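Side-chain contacts in alternansucrase (Leuconostoc mesenteroides, PDB 6HVG), which is a large multidomain member of glycosyl hydrolase family 70, built round a TIM-barrel core and carrying choline-binding-type cell-wall repeats: residues G1133-Q1136 and D1137-A1141; D755-D758 and P759-A763; W596-Y599 and L600-G604; T684-F687 and G688-T692. One frame throughout, in Å; residues are numbered along the deposited sequence.

Contact 1: residues G1133-Q1136 and D1137-A1141; sequences GTDQ and DLRNA
Asp1135 and Arg1139, one helical turn apart, lie alongside each other pointing the same way, joined by an i, i+4 salt bridge that NH1 and NH2 make end-on. Their carboxylate and guanidinium planes are turned 63° to each other, and of the two carboxylate oxygens OD2 of Asp1135 takes both nitrogens of Arg1139, NH1 at 2.8 Å and NH2 at 3.2 Å. Both reach OD2 from the same face of the carboxylate, and OD2 itself lies close to the guanidinium plane. The aspartate reaches round because CG sits between its own backbone N and carbonyl carbon (chi1 60°). Gln1136 crosses the arginine, amide and guanidinium planes 89° apart, and its OE1 takes a weak bond from NH2 of Arg1139 at 3.0 Å. The contact spans about the first two turns of helix 1135-1147 in the TIM-barrel domain, opened by a capping box. Thr1134, at the N-cap, accepts from Asp1137 N through OG1 (3.2 Å), while Asp1137 OD2 in turn accepts from Thr1134 N (3.0 Å); a short hydroxyl side chain and a short acid suit these two places. Gly1133 takes backbone angles that favour glycine. Further on, NE2 of Gln1136, with the acceptor near its amide plane, bonds to OD1 of Asn1140 (3.1 Å) from above that carbonyl plane. One water accepts from both Gln1136 NE2 and Arg1139 NE.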
loop_
_atom_site.group_PDB
_atom_site.type_symbol
_atom_site.label_atom_id
_atom_site.label_comp_id
_atom_site.label_asym_id
_atom_site.label_seq_id
_atom_site.Cartn_x
_atom_site.Cartn_y
_atom_site.Cartn_z
ATOM N N GLY A 1133 -12.557 -22.207 13.766
ATOM C CA GLY A 1133 -12.810 -23.407 14.558
ATOM C C GLY A 1133 -11.677 -24.411 14.530
ATOM O O GLY A 1133 -10.632 -24.167 13.952
ATOM N N THR A 1134 -11.902 -25.556 15.164
ATOM C CA THR A 1134 -10.890 -26.609 15.253
ATOM C C THR A 1134 -10.696 -27.339 13.921
ATOM O O THR A 1134 -11.419 -27.075 12.958
ATOM C CB THR A 1134 -11.228 -27.627 16.365
ATOM O OG1 THR A 1134 -12.404 -28.365 16.020
ATOM C CG2 THR A 1134 -11.434 -26.899 17.704
ATOM N N ASP A 1135 -9.717 -28.243 13.869
ATOM C CA ASP A 1135 -9.509 -29.076 12.681
ATOM C C ASP A 1135 -10.678 -30.025 12.435
ATOM O O ASP A 1135 -11.028 -30.282 11.283
ATOM C CB ASP A 1135 -8.197 -29.863 12.758
ATOM C CG ASP A 1135 -8.134 -30.797 13.948
ATOM O OD1 ASP A 1135 -8.257 -30.288 15.077
ATOM O OD2 ASP A 1135 -7.943 -32.028 13.755
ATOM N N GLN A 1136 -11.282 -30.551 13.503
ATOM C CA GLN A 1136 -12.493 -31.372 13.357
ATOM C C GLN A 1136 -13.650 -30.541 12.794
ATOM O O GLN A 1136 -14.384 -31.013 11.930
ATOM C CB GLN A 1136 -12.902 -32.024 14.677
ATOM C CG GLN A 1136 -13.968 -33.109 14.531
ATOM C CD GLN A 1136 -13.443 -34.360 13.826
ATOM O OE1 GLN A 1136 -12.560 -35.047 14.349
ATOM N NE2 GLN A 1136 -13.985 -34.659 12.635
ATOM N N ASP A 1137 -13.791 -29.296 13.254
ATOM C CA ASP A 1137 -14.845 -28.431 12.733
ATOM C C ASP A 1137 -14.729 -28.273 11.216
ATOM O O ASP A 1137 -15.743 -28.238 10.512
ATOM C CB ASP A 1137 -14.815 -27.054 13.398
ATOM C CG ASP A 1137 -15.248 -27.086 14.846
ATOM O OD1 ASP A 1137 -16.111 -27.916 15.204
ATOM O OD2 ASP A 1137 -14.743 -26.252 15.628
ATOM N N LEU A 1138 -13.491 -28.186 10.728
ATOM C CA LEU A 1138 -13.223 -28.041 9.297
ATOM C C LEU A 1138 -13.575 -29.321 8.527
ATOM O O LEU A 1138 -14.234 -29.270 7.489
ATOM C CB LEU A 1138 -11.756 -27.665 9.072
ATOM C CG LEU A 1138 -11.255 -27.603 7.628
ATOM C CD1 LEU A 1138 -12.056 -26.638 6.767
ATOM C CD2 LEU A 1138 -9.787 -27.221 7.637
ATOM N N ARG A 1139 -13.136 -30.462 9.044
ATOM C CA ARG A 1139 -13.459 -31.741 8.420
ATOM C C ARG A 1139 -14.974 -31.981 8.396
ATOM O O ARG A 1139 -15.500 -32.504 7.422
ATOM C CB ARG A 1139 -12.715 -32.887 9.114
ATOM C CG ARG A 1139 -11.206 -32.871 8.853
ATOM C CD ARG A 1139 -10.531 -34.176 9.252
ATOM N NE ARG A 1139 -10.650 -34.414 10.692
ATOM C CZ ARG A 1139 -9.834 -33.929 11.624
ATOM N NH1 ARG A 1139 -8.796 -33.173 11.307
ATOM N NH2 ARG A 1139 -10.065 -34.193 12.890
ATOM N N ASN A 1140 -15.673 -31.578 9.449
ATOM C CA ASN A 1140 -17.132 -31.689 9.487
ATOM C C ASN A 1140 -17.787 -30.739 8.485
ATOM O O ASN A 1140 -18.775 -31.075 7.841
ATOM C CB ASN A 1140 -17.691 -31.411 10.905
ATOM C CG ASN A 1140 -17.298 -32.476 11.918
ATOM O OD1 ASN A 1140 -16.704 -33.506 11.575
ATOM N ND2 ASN A 1140 -17.592 -32.212 13.178
ATOM N N ALA A 1141 -17.239 -29.538 8.372
ATOM C CA ALA A 1141 -17.754 -28.560 7.430
ATOM C C ALA A 1141 -17.598 -29.062 6.000
ATOM O O ALA A 1141 -18.495 -28.903 5.186
ATOM C CB ALA A 1141 -17.028 -27.241 7.610
HETATM O O HOH W 1 -12.844 -36.632 10.300
#

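Contact 2: residues D755-D758 and P759-A763; sequences DAQD and PIRKA
Asp758 and Arg761 form a salt bridge three residues apart, with OD1 of Asp758 2.9 Å from NH2 of Arg761. The nitrogen meets the oxygen nearly in line with its C-O bond, and the carboxylate and guanidinium planes are only 33° apart. The same arginine turns back on its own helix: bent at chi3 (-66°), it brings NE to within 3.0 Å of the backbone oxygen of Gln757, donating from above that carbonyl plane. Two polar groups thus fix the guanidinium edge, and its third nitrogen, NH1, gives a weak bond to Met773 O. Lys762 NZ, 4.5 Å from OD2 of Asp758 and beyond salt-bridge range, may add a weak attraction.

Behind these side chains, the backbone sets the spacing. Ile760 N bonds to Ala756 O at 3.0 Å and Lys762 N to Asp758 O at 2.7 Å. Pro759, between them, has no N-H to offer, which costs nothing in a first turn where no earlier helical carbonyl waits for it. Ile760 brings CD1 to 4.3 Å from CB of Ala756 and also packs on Leu782, Met786 and Tyr789 of helix 779-793. Ahead of the turn, Asp755 is held by His693.

A proline in the first turn and an acid near the start are common at helix N-termini, although N-cap Ala756 has no capping side chain; this one opens the short helix 757-766 that follows barrel strand 745-747.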
loop_
_atom_site.group_PDB
_atom_site.type_symbol
_atom_site.label_atom_id
_atom_site.label_comp_id
_atom_site.label_asym_id
_atom_site.label_seq_id
_atom_site.Cartn_x
_atom_site.Cartn_y
_atom_site.Cartn_z
ATOM N N ASP A 755 -13.390 -4.199 -3.037
ATOM C CA ASP A 755 -14.450 -3.313 -2.537
ATOM C C ASP A 755 -14.929 -3.649 -1.127
ATOM O O ASP A 755 -16.105 -3.457 -0.804
ATOM C CB ASP A 755 -15.635 -3.272 -3.504
ATOM C CG ASP A 755 -15.312 -2.545 -4.799
ATOM O OD1 ASP A 755 -14.170 -2.072 -4.939
ATOM O OD2 ASP A 755 -16.202 -2.445 -5.676
ATOM N N ALA A 756 -14.014 -4.109 -0.282
ATOM C CA ALA A 756 -14.349 -4.389 1.107
ATOM C C ALA A 756 -13.364 -3.697 2.043
ATOM O O ALA A 756 -13.738 -2.816 2.802
ATOM C CB ALA A 756 -14.365 -5.902 1.348
ATOM N N GLN A 757 -12.105 -4.106 1.955
ATOM C CA GLN A 757 -11.036 -3.630 2.826
ATOM C C GLN A 757 -10.897 -2.108 2.850
ATOM O O GLN A 757 -10.677 -1.526 3.909
ATOM C CB GLN A 757 -9.679 -4.238 2.430
ATOM C CG GLN A 757 -9.701 -5.235 1.270
ATOM C CD GLN A 757 -8.755 -4.894 0.169
ATOM O OE1 GLN A 757 -8.843 -5.454 -0.912
ATOM N NE2 GLN A 757 -7.878 -3.942 0.415
ATOM N N ASP A 758 -10.983 -1.463 1.692
ATOM C CA ASP A 758 -10.840 -0.007 1.645
ATOM C C ASP A 758 -12.059 0.724 2.227
ATOM O O ASP A 758 -11.921 1.519 3.168
ATOM C CB ASP A 758 -10.503 0.468 0.229
ATOM C CG ASP A 758 -9.014 0.301 -0.106
ATOM O OD1 ASP A 758 -8.245 -0.256 0.730
ATOM O OD2 ASP A 758 -8.618 0.728 -1.207
ATOM N N PRO A 759 -13.260 0.465 1.698
ATOM C CA PRO A 759 -14.433 1.059 2.335
ATOM C C PRO A 759 -14.536 0.872 3.863
ATOM O O PRO A 759 -14.799 1.835 4.586
ATOM C CB PRO A 759 -15.580 0.355 1.624
ATOM C CG PRO A 759 -15.061 0.100 0.249
ATOM C CD PRO A 759 -13.587 -0.127 0.390
ATOM N N ILE A 760 -14.341 -0.349 4.354
ATOM C CA ILE A 760 -14.425 -0.591 5.798
ATOM C C ILE A 760 -13.444 0.299 6.573
ATOM O O ILE A 760 -13.771 0.800 7.643
ATOM C CB ILE A 760 -14.269 -2.094 6.130
ATOM C CG1 ILE A 760 -15.601 -2.802 5.915
ATOM C CG2 ILE A 760 -13.837 -2.325 7.572
ATOM C CD1 ILE A 760 -15.513 -4.091 5.129
ATOM N N ARG A 761 -12.245 0.498 6.035
ATOM C CA ARG A 761 -11.240 1.345 6.693
ATOM C C ARG A 761 -11.540 2.835 6.482
ATOM O O ARG A 761 -11.438 3.613 7.426
ATOM C CB ARG A 761 -9.818 0.989 6.230
ATOM C CG ARG A 761 -9.365 -0.360 6.774
ATOM C CD ARG A 761 -7.974 -0.756 6.333
ATOM N NE ARG A 761 -7.915 -0.985 4.888
ATOM C CZ ARG A 761 -6.849 -1.440 4.224
ATOM N NH1 ARG A 761 -5.736 -1.724 4.870
ATOM N NH2 ARG A 761 -6.901 -1.611 2.906
ATOM N N LYS A 762 -11.928 3.242 5.273
ATOM C CA LYS A 762 -12.314 4.650 5.013
ATOM C C LYS A 762 -13.389 5.081 5.988
ATOM O O LYS A 762 -13.379 6.204 6.467
ATOM C CB LYS A 762 -12.856 4.853 3.593
ATOM C CG LYS A 762 -11.927 4.408 2.473
ATOM C CD LYS A 762 -11.833 5.393 1.310
ATOM C CE LYS A 762 -11.177 4.759 0.066
ATOM N NZ LYS A 762 -11.964 3.645 -0.573
ATOM N N ALA A 763 -14.307 4.172 6.296
ATOM C CA ALA A 763 -15.369 4.435 7.268
ATOM C C ALA A 763 -14.798 4.681 8.661
ATOM O O ALA A 763 -15.212 5.606 9.345
ATOM C CB ALA A 763 -16.350 3.287 7.296
#

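Contact 3: residues W596-Y599 and L600-G604; sequences WLHY and LMNFG
Tyr599 and Phe603 form the aromatic pair, an offset edge-to-face stack with ring centroids 5.5 Å apart and planes at 75°. Phe603 turns its edge toward the tyrosine face, its CE1 coming 3.4 Å from OH of Tyr599. The two side chains run alongside, both with CG anti to the backbone N (chi1 -178° in Phe603), and this carries the rings off the helix in the same direction. A second ring is met by an aliphatic group: CD1 of Leu600 sits over the five-membered ring of Trp596, 4.2 Å from its centroid and almost on the normal, a CH-pi contact. The indole N-H is spent elsewhere, on Arg1115 O.

All this lies where helix 587-601 ends and helix 603-608 begins, just before barrel strand 617-620. Asn602 is the joint, leaving helical backbone angles at the N-cap of the second helix, though its side chain makes no capping bond.

The polar side-chain contact is made by that asparagine. His598 O accepts twice from it, from the backbone N of Asn602 at 2.8 Å and from ND2 of Asn602 at 3.1 Å, with His598 O in the plane of the Asn602 amide. ND2 also rests over the centre of the His598 imidazole, 3.3 Å above it, with amide and ring 30° from parallel, while ND1 of His598 bonds to Tyr637 of helix 629-642.

Apolar packing completes the turn: CD1 of Leu597 touches CG of Met601 at 4.2 Å, and the branched leucine and the more flexible methionine both lie against Ile618 of the barrel strand.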
loop_
_atom_site.group_PDB
_atom_site.type_symbol
_atom_site.label_atom_id
_atom_site.label_comp_id
_atom_site.label_asym_id
_atom_site.label_seq_id
_atom_site.Cartn_x
_atom_site.Cartn_y
_atom_site.Cartn_z
ATOM N N TRP A 596 2.519 -29.488 0.402
ATOM C CA TRP A 596 1.450 -28.745 1.056
ATOM C C TRP A 596 0.155 -28.884 0.302
ATOM O O TRP A 596 -0.905 -29.068 0.904
ATOM C CB TRP A 596 1.831 -27.280 1.151
ATOM C CG TRP A 596 0.945 -26.429 2.025
ATOM C CD1 TRP A 596 0.300 -26.807 3.152
ATOM C CD2 TRP A 596 0.688 -25.040 1.864
ATOM N NE1 TRP A 596 -0.370 -25.742 3.693
ATOM C CE2 TRP A 596 -0.142 -24.645 2.914
ATOM C CE3 TRP A 596 1.058 -24.098 0.913
ATOM C CZ2 TRP A 596 -0.600 -23.340 3.055
ATOM C CZ3 TRP A 596 0.594 -22.794 1.048
ATOM C CH2 TRP A 596 -0.208 -22.429 2.120
ATOM N N LEU A 597 0.243 -28.804 -1.018
ATOM C CA LEU A 597 -0.931 -28.951 -1.886
ATOM C C LEU A 597 -1.547 -30.320 -1.755
ATOM O O LEU A 597 -2.757 -30.444 -1.710
ATOM C CB LEU A 597 -0.561 -28.711 -3.336
ATOM C CG LEU A 597 -1.669 -28.882 -4.361
ATOM C CD1 LEU A 597 -2.824 -27.921 -4.100
ATOM C CD2 LEU A 597 -1.087 -28.687 -5.749
ATOM N N HIS A 598 -0.725 -31.352 -1.701
ATOM C CA HIS A 598 -1.227 -32.706 -1.491
ATOM C C HIS A 598 -1.912 -32.766 -0.152
ATOM O O HIS A 598 -3.012 -33.306 -0.040
ATOM C CB HIS A 598 -0.087 -33.706 -1.534
ATOM C CG HIS A 598 -0.510 -35.121 -1.312
ATOM N ND1 HIS A 598 -0.931 -35.943 -2.337
ATOM C CD2 HIS A 598 -0.518 -35.877 -0.191
ATOM C CE1 HIS A 598 -1.202 -37.139 -1.852
ATOM N NE2 HIS A 598 -0.956 -37.127 -0.553
ATOM N N TYR A 599 -1.270 -32.192 0.861
ATOM C CA TYR A 599 -1.795 -32.201 2.224
ATOM C C TYR A 599 -3.189 -31.586 2.302
ATOM O O TYR A 599 -4.049 -32.096 3.023
ATOM C CB TYR A 599 -0.833 -31.477 3.150
ATOM C CG TYR A 599 -1.312 -31.217 4.554
ATOM C CD1 TYR A 599 -1.165 -32.164 5.539
ATOM C CD2 TYR A 599 -1.856 -29.997 4.906
ATOM C CE1 TYR A 599 -1.543 -31.904 6.846
ATOM C CE2 TYR A 599 -2.233 -29.723 6.206
ATOM C CZ TYR A 599 -2.073 -30.677 7.169
ATOM O OH TYR A 599 -2.457 -30.431 8.473
ATOM N N LEU A 600 -3.426 -30.519 1.547
ATOM C CA LEU A 600 -4.740 -29.870 1.558
ATOM C C LEU A 600 -5.779 -30.704 0.814
ATOM O O LEU A 600 -6.902 -30.860 1.293
ATOM C CB LEU A 600 -4.663 -28.455 0.972
ATOM C CG LEU A 600 -3.811 -27.463 1.771
ATOM C CD1 LEU A 600 -3.438 -26.262 0.934
ATOM C CD2 LEU A 600 -4.494 -27.011 3.060
ATOM N N MET A 601 -5.404 -31.253 -0.342
ATOM C CA MET A 601 -6.327 -32.063 -1.151
ATOM C C MET A 601 -6.583 -33.442 -0.550
ATOM O O MET A 601 -7.508 -34.125 -0.963
ATOM C CB MET A 601 -5.806 -32.233 -2.575
ATOM C CG MET A 601 -5.624 -30.946 -3.368
ATOM S SD MET A 601 -7.151 -30.033 -3.629
ATOM C CE MET A 601 -6.960 -28.854 -2.295
ATOM N N ASN A 602 -5.769 -33.840 0.421
ATOM C CA ASN A 602 -6.036 -35.037 1.218
ATOM C C ASN A 602 -6.143 -34.726 2.709
ATOM O O ASN A 602 -5.765 -35.559 3.534
ATOM C CB ASN A 602 -4.925 -36.061 0.963
ATOM C CG ASN A 602 -4.913 -36.546 -0.466
ATOM O OD1 ASN A 602 -5.580 -37.530 -0.809
ATOM N ND2 ASN A 602 -4.179 -35.842 -1.318
ATOM N N PHE A 603 -6.608 -33.523 3.056
ATOM C CA PHE A 603 -6.570 -33.099 4.453
ATOM C C PHE A 603 -7.278 -34.089 5.331
ATOM O O PHE A 603 -6.724 -34.545 6.329
ATOM C CB PHE A 603 -7.157 -31.709 4.645
ATOM C CG PHE A 603 -7.082 -31.213 6.064
ATOM C CD1 PHE A 603 -5.856 -30.983 6.657
ATOM C CD2 PHE A 603 -8.230 -30.960 6.802
ATOM C CE1 PHE A 603 -5.778 -30.526 7.973
ATOM C CE2 PHE A 603 -8.157 -30.502 8.109
ATOM C CZ PHE A 603 -6.931 -30.285 8.698
ATOM N N GLY A 604 -8.487 -34.459 4.935
ATOM C CA GLY A 604 -9.315 -35.402 5.694
ATOM C C GLY A 604 -8.738 -36.801 5.859
ATOM O O GLY A 604 -8.801 -37.369 6.938
#

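Contact 4: residues T684-F687 and G688-T692; sequences TSQF and GNSLT
Phe687 O is gripped by two backbone N-H groups, from Thr692 at 2.7 Å and from Leu691 at 2.9 Å, which reach it from opposite faces of its carbonyl plane. The bond from Thr692, five residues on, is the wider pi-type turn in which helix 681-692 ends; the bond from Leu691 keeps the ordinary helical spacing.

On another side of the helix, Gln686 spans one turn to Ser690. NE2 of Gln686 gives OG of Ser690 a hydrogen bond of 3.1 Å, with the hydroxyl lying near the glutamine's amide plane. The long side chain manages this by folding back: CG stands anti to the backbone N (chi1 -159°) and the chain then bends at chi2 (61°). Below this link the backbones repeat the pairing, Ser690 N to Gln686 O at 2.9 Å. Gly688, between the two ends, bonds from N to Thr684 O at 3.2 Å, while Thr684 turns its hydroxyl to Phe748 O.

Packing supplies the rest. Phe687 and Leu691 slant across each other, with CD1 of Phe687 4.2 Å from CD1 of Leu691, and both large apolar side chains lie on Met813 of helix 807-814.

Ser690 OG also bonds to Ser699 O and Asn700 O; since both are carbonyls, its one proton presumably goes to one of them or is shared between them. Taking a hydrogen from Gln686 as well, the buried hydroxyl acts as both acceptor and donor, and so joins its own helix to the loop around Ser699 and Asn700.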
loop_
_atom_site.group_PDB
_atom_site.type_symbol
_atom_site.label_atom_id
_atom_site.label_comp_id
_atom_site.label_asym_id
_atom_site.label_seq_id
_atom_site.Cartn_x
_atom_site.Cartn_y
_atom_site.Cartn_z
ATOM N N THR A 684 -15.774 -7.257 -14.010
ATOM C CA THR A 684 -15.780 -6.671 -12.663
ATOM C C THR A 684 -15.464 -5.172 -12.703
ATOM O O THR A 684 -16.084 -4.356 -11.992
ATOM C CB THR A 684 -14.757 -7.355 -11.749
ATOM O OG1 THR A 684 -14.959 -8.773 -11.768
ATOM C CG2 THR A 684 -14.866 -6.821 -10.323
ATOM N N SER A 685 -14.512 -4.816 -13.557
ATOM C CA SER A 685 -14.132 -3.423 -13.791
ATOM C C SER A 685 -15.286 -2.595 -14.349
ATOM O O SER A 685 -15.553 -1.497 -13.871
ATOM C CB SER A 685 -12.959 -3.387 -14.757
ATOM O OG SER A 685 -12.612 -2.085 -15.090
ATOM N N GLN A 686 -15.988 -3.141 -15.341
ATOM C CA GLN A 686 -17.100 -2.439 -15.955
ATOM C C GLN A 686 -18.269 -2.262 -14.968
ATOM O O GLN A 686 -19.014 -1.295 -15.075
ATOM C CB GLN A 686 -17.567 -3.184 -17.201
ATOM C CG GLN A 686 -18.356 -2.345 -18.191
ATOM C CD GLN A 686 -17.539 -1.204 -18.711
ATOM O OE1 GLN A 686 -16.533 -1.411 -19.365
ATOM N NE2 GLN A 686 -17.946 0.012 -18.394
ATOM N N PHE A 687 -18.452 -3.189 -14.029
ATOM C CA PHE A 687 -19.450 -2.993 -12.987
ATOM C C PHE A 687 -19.079 -1.778 -12.158
ATOM O O PHE A 687 -19.940 -0.994 -11.777
ATOM C CB PHE A 687 -19.552 -4.199 -12.044
ATOM C CG PHE A 687 -20.207 -5.415 -12.644
ATOM C CD1 PHE A 687 -21.371 -5.312 -13.367
ATOM C CD2 PHE A 687 -19.666 -6.679 -12.438
ATOM C CE1 PHE A 687 -21.971 -6.440 -13.884
ATOM C CE2 PHE A 687 -20.259 -7.805 -12.961
ATOM C CZ PHE A 687 -21.421 -7.688 -13.673
ATOM N N GLY A 688 -17.787 -1.639 -11.872
ATOM C CA GLY A 688 -17.269 -0.486 -11.143
ATOM C C GLY A 688 -17.654 0.831 -11.801
ATOM O O GLY A 688 -18.184 1.707 -11.144
ATOM N N ASN A 689 -17.402 0.952 -13.103
ATOM C CA ASN A 689 -17.590 2.193 -13.823
ATOM C C ASN A 689 -19.041 2.491 -14.175
ATOM O O ASN A 689 -19.445 3.654 -14.167
ATOM C CB ASN A 689 -16.765 2.176 -15.114
ATOM C CG ASN A 689 -15.274 2.070 -14.856
ATOM O OD1 ASN A 689 -14.779 2.512 -13.817
ATOM N ND2 ASN A 689 -14.554 1.481 -15.792
ATOM N N SER A 690 -19.813 1.461 -14.496
ATOM C CA SER A 690 -21.199 1.647 -14.941
ATOM C C SER A 690 -22.286 1.515 -13.881
ATOM O O SER A 690 -23.371 2.033 -14.075
ATOM C CB SER A 690 -21.510 0.677 -16.070
ATOM O OG SER A 690 -20.683 0.951 -17.181
ATOM N N LEU A 691 -22.018 0.835 -12.775
ATOM C CA LEU A 691 -23.056 0.637 -11.758
ATOM C C LEU A 691 -22.597 0.849 -10.324
ATOM O O LEU A 691 -23.219 1.562 -9.555
ATOM C CB LEU A 691 -23.577 -0.783 -11.854
ATOM C CG LEU A 691 -24.462 -1.128 -13.028
ATOM C CD1 LEU A 691 -24.584 -2.640 -13.144
ATOM C CD2 LEU A 691 -25.827 -0.491 -12.854
ATOM N N THR A 692 -21.527 0.171 -9.971
ATOM C CA THR A 692 -21.108 -0.015 -8.608
ATOM C C THR A 692 -20.447 1.198 -7.975
ATOM O O THR A 692 -20.622 1.405 -6.794
ATOM C CB THR A 692 -20.154 -1.243 -8.598
ATOM O OG1 THR A 692 -20.919 -2.407 -8.937
ATOM C CG2 THR A 692 -19.501 -1.441 -7.277
#

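Overall arrangement
Along the chain the order is contact 3 (596-604), contact 4 (684-692), contact 2 (755-763) and contact 1 (1133-1141). Each closes no more than a helical turn or two, and they follow in series, neither nesting nor crossing. In space they form two pairs within the TIM-barrel domain. Contacts 3 and 1, far apart in sequence, precede the neighbouring barrel strands 617-620 and 1151-1156, and their helices pack together: Leu1138 CD2 lies 3.7 Å from Phe603 CE2. Contacts 4 and 2 belong to the region of strands 678-679 and 745-747, where Thr692 CG2 meets Asp755 OD2 at 3.8 Å. The centres of contacts 1 and 2 are about 30 Å apart.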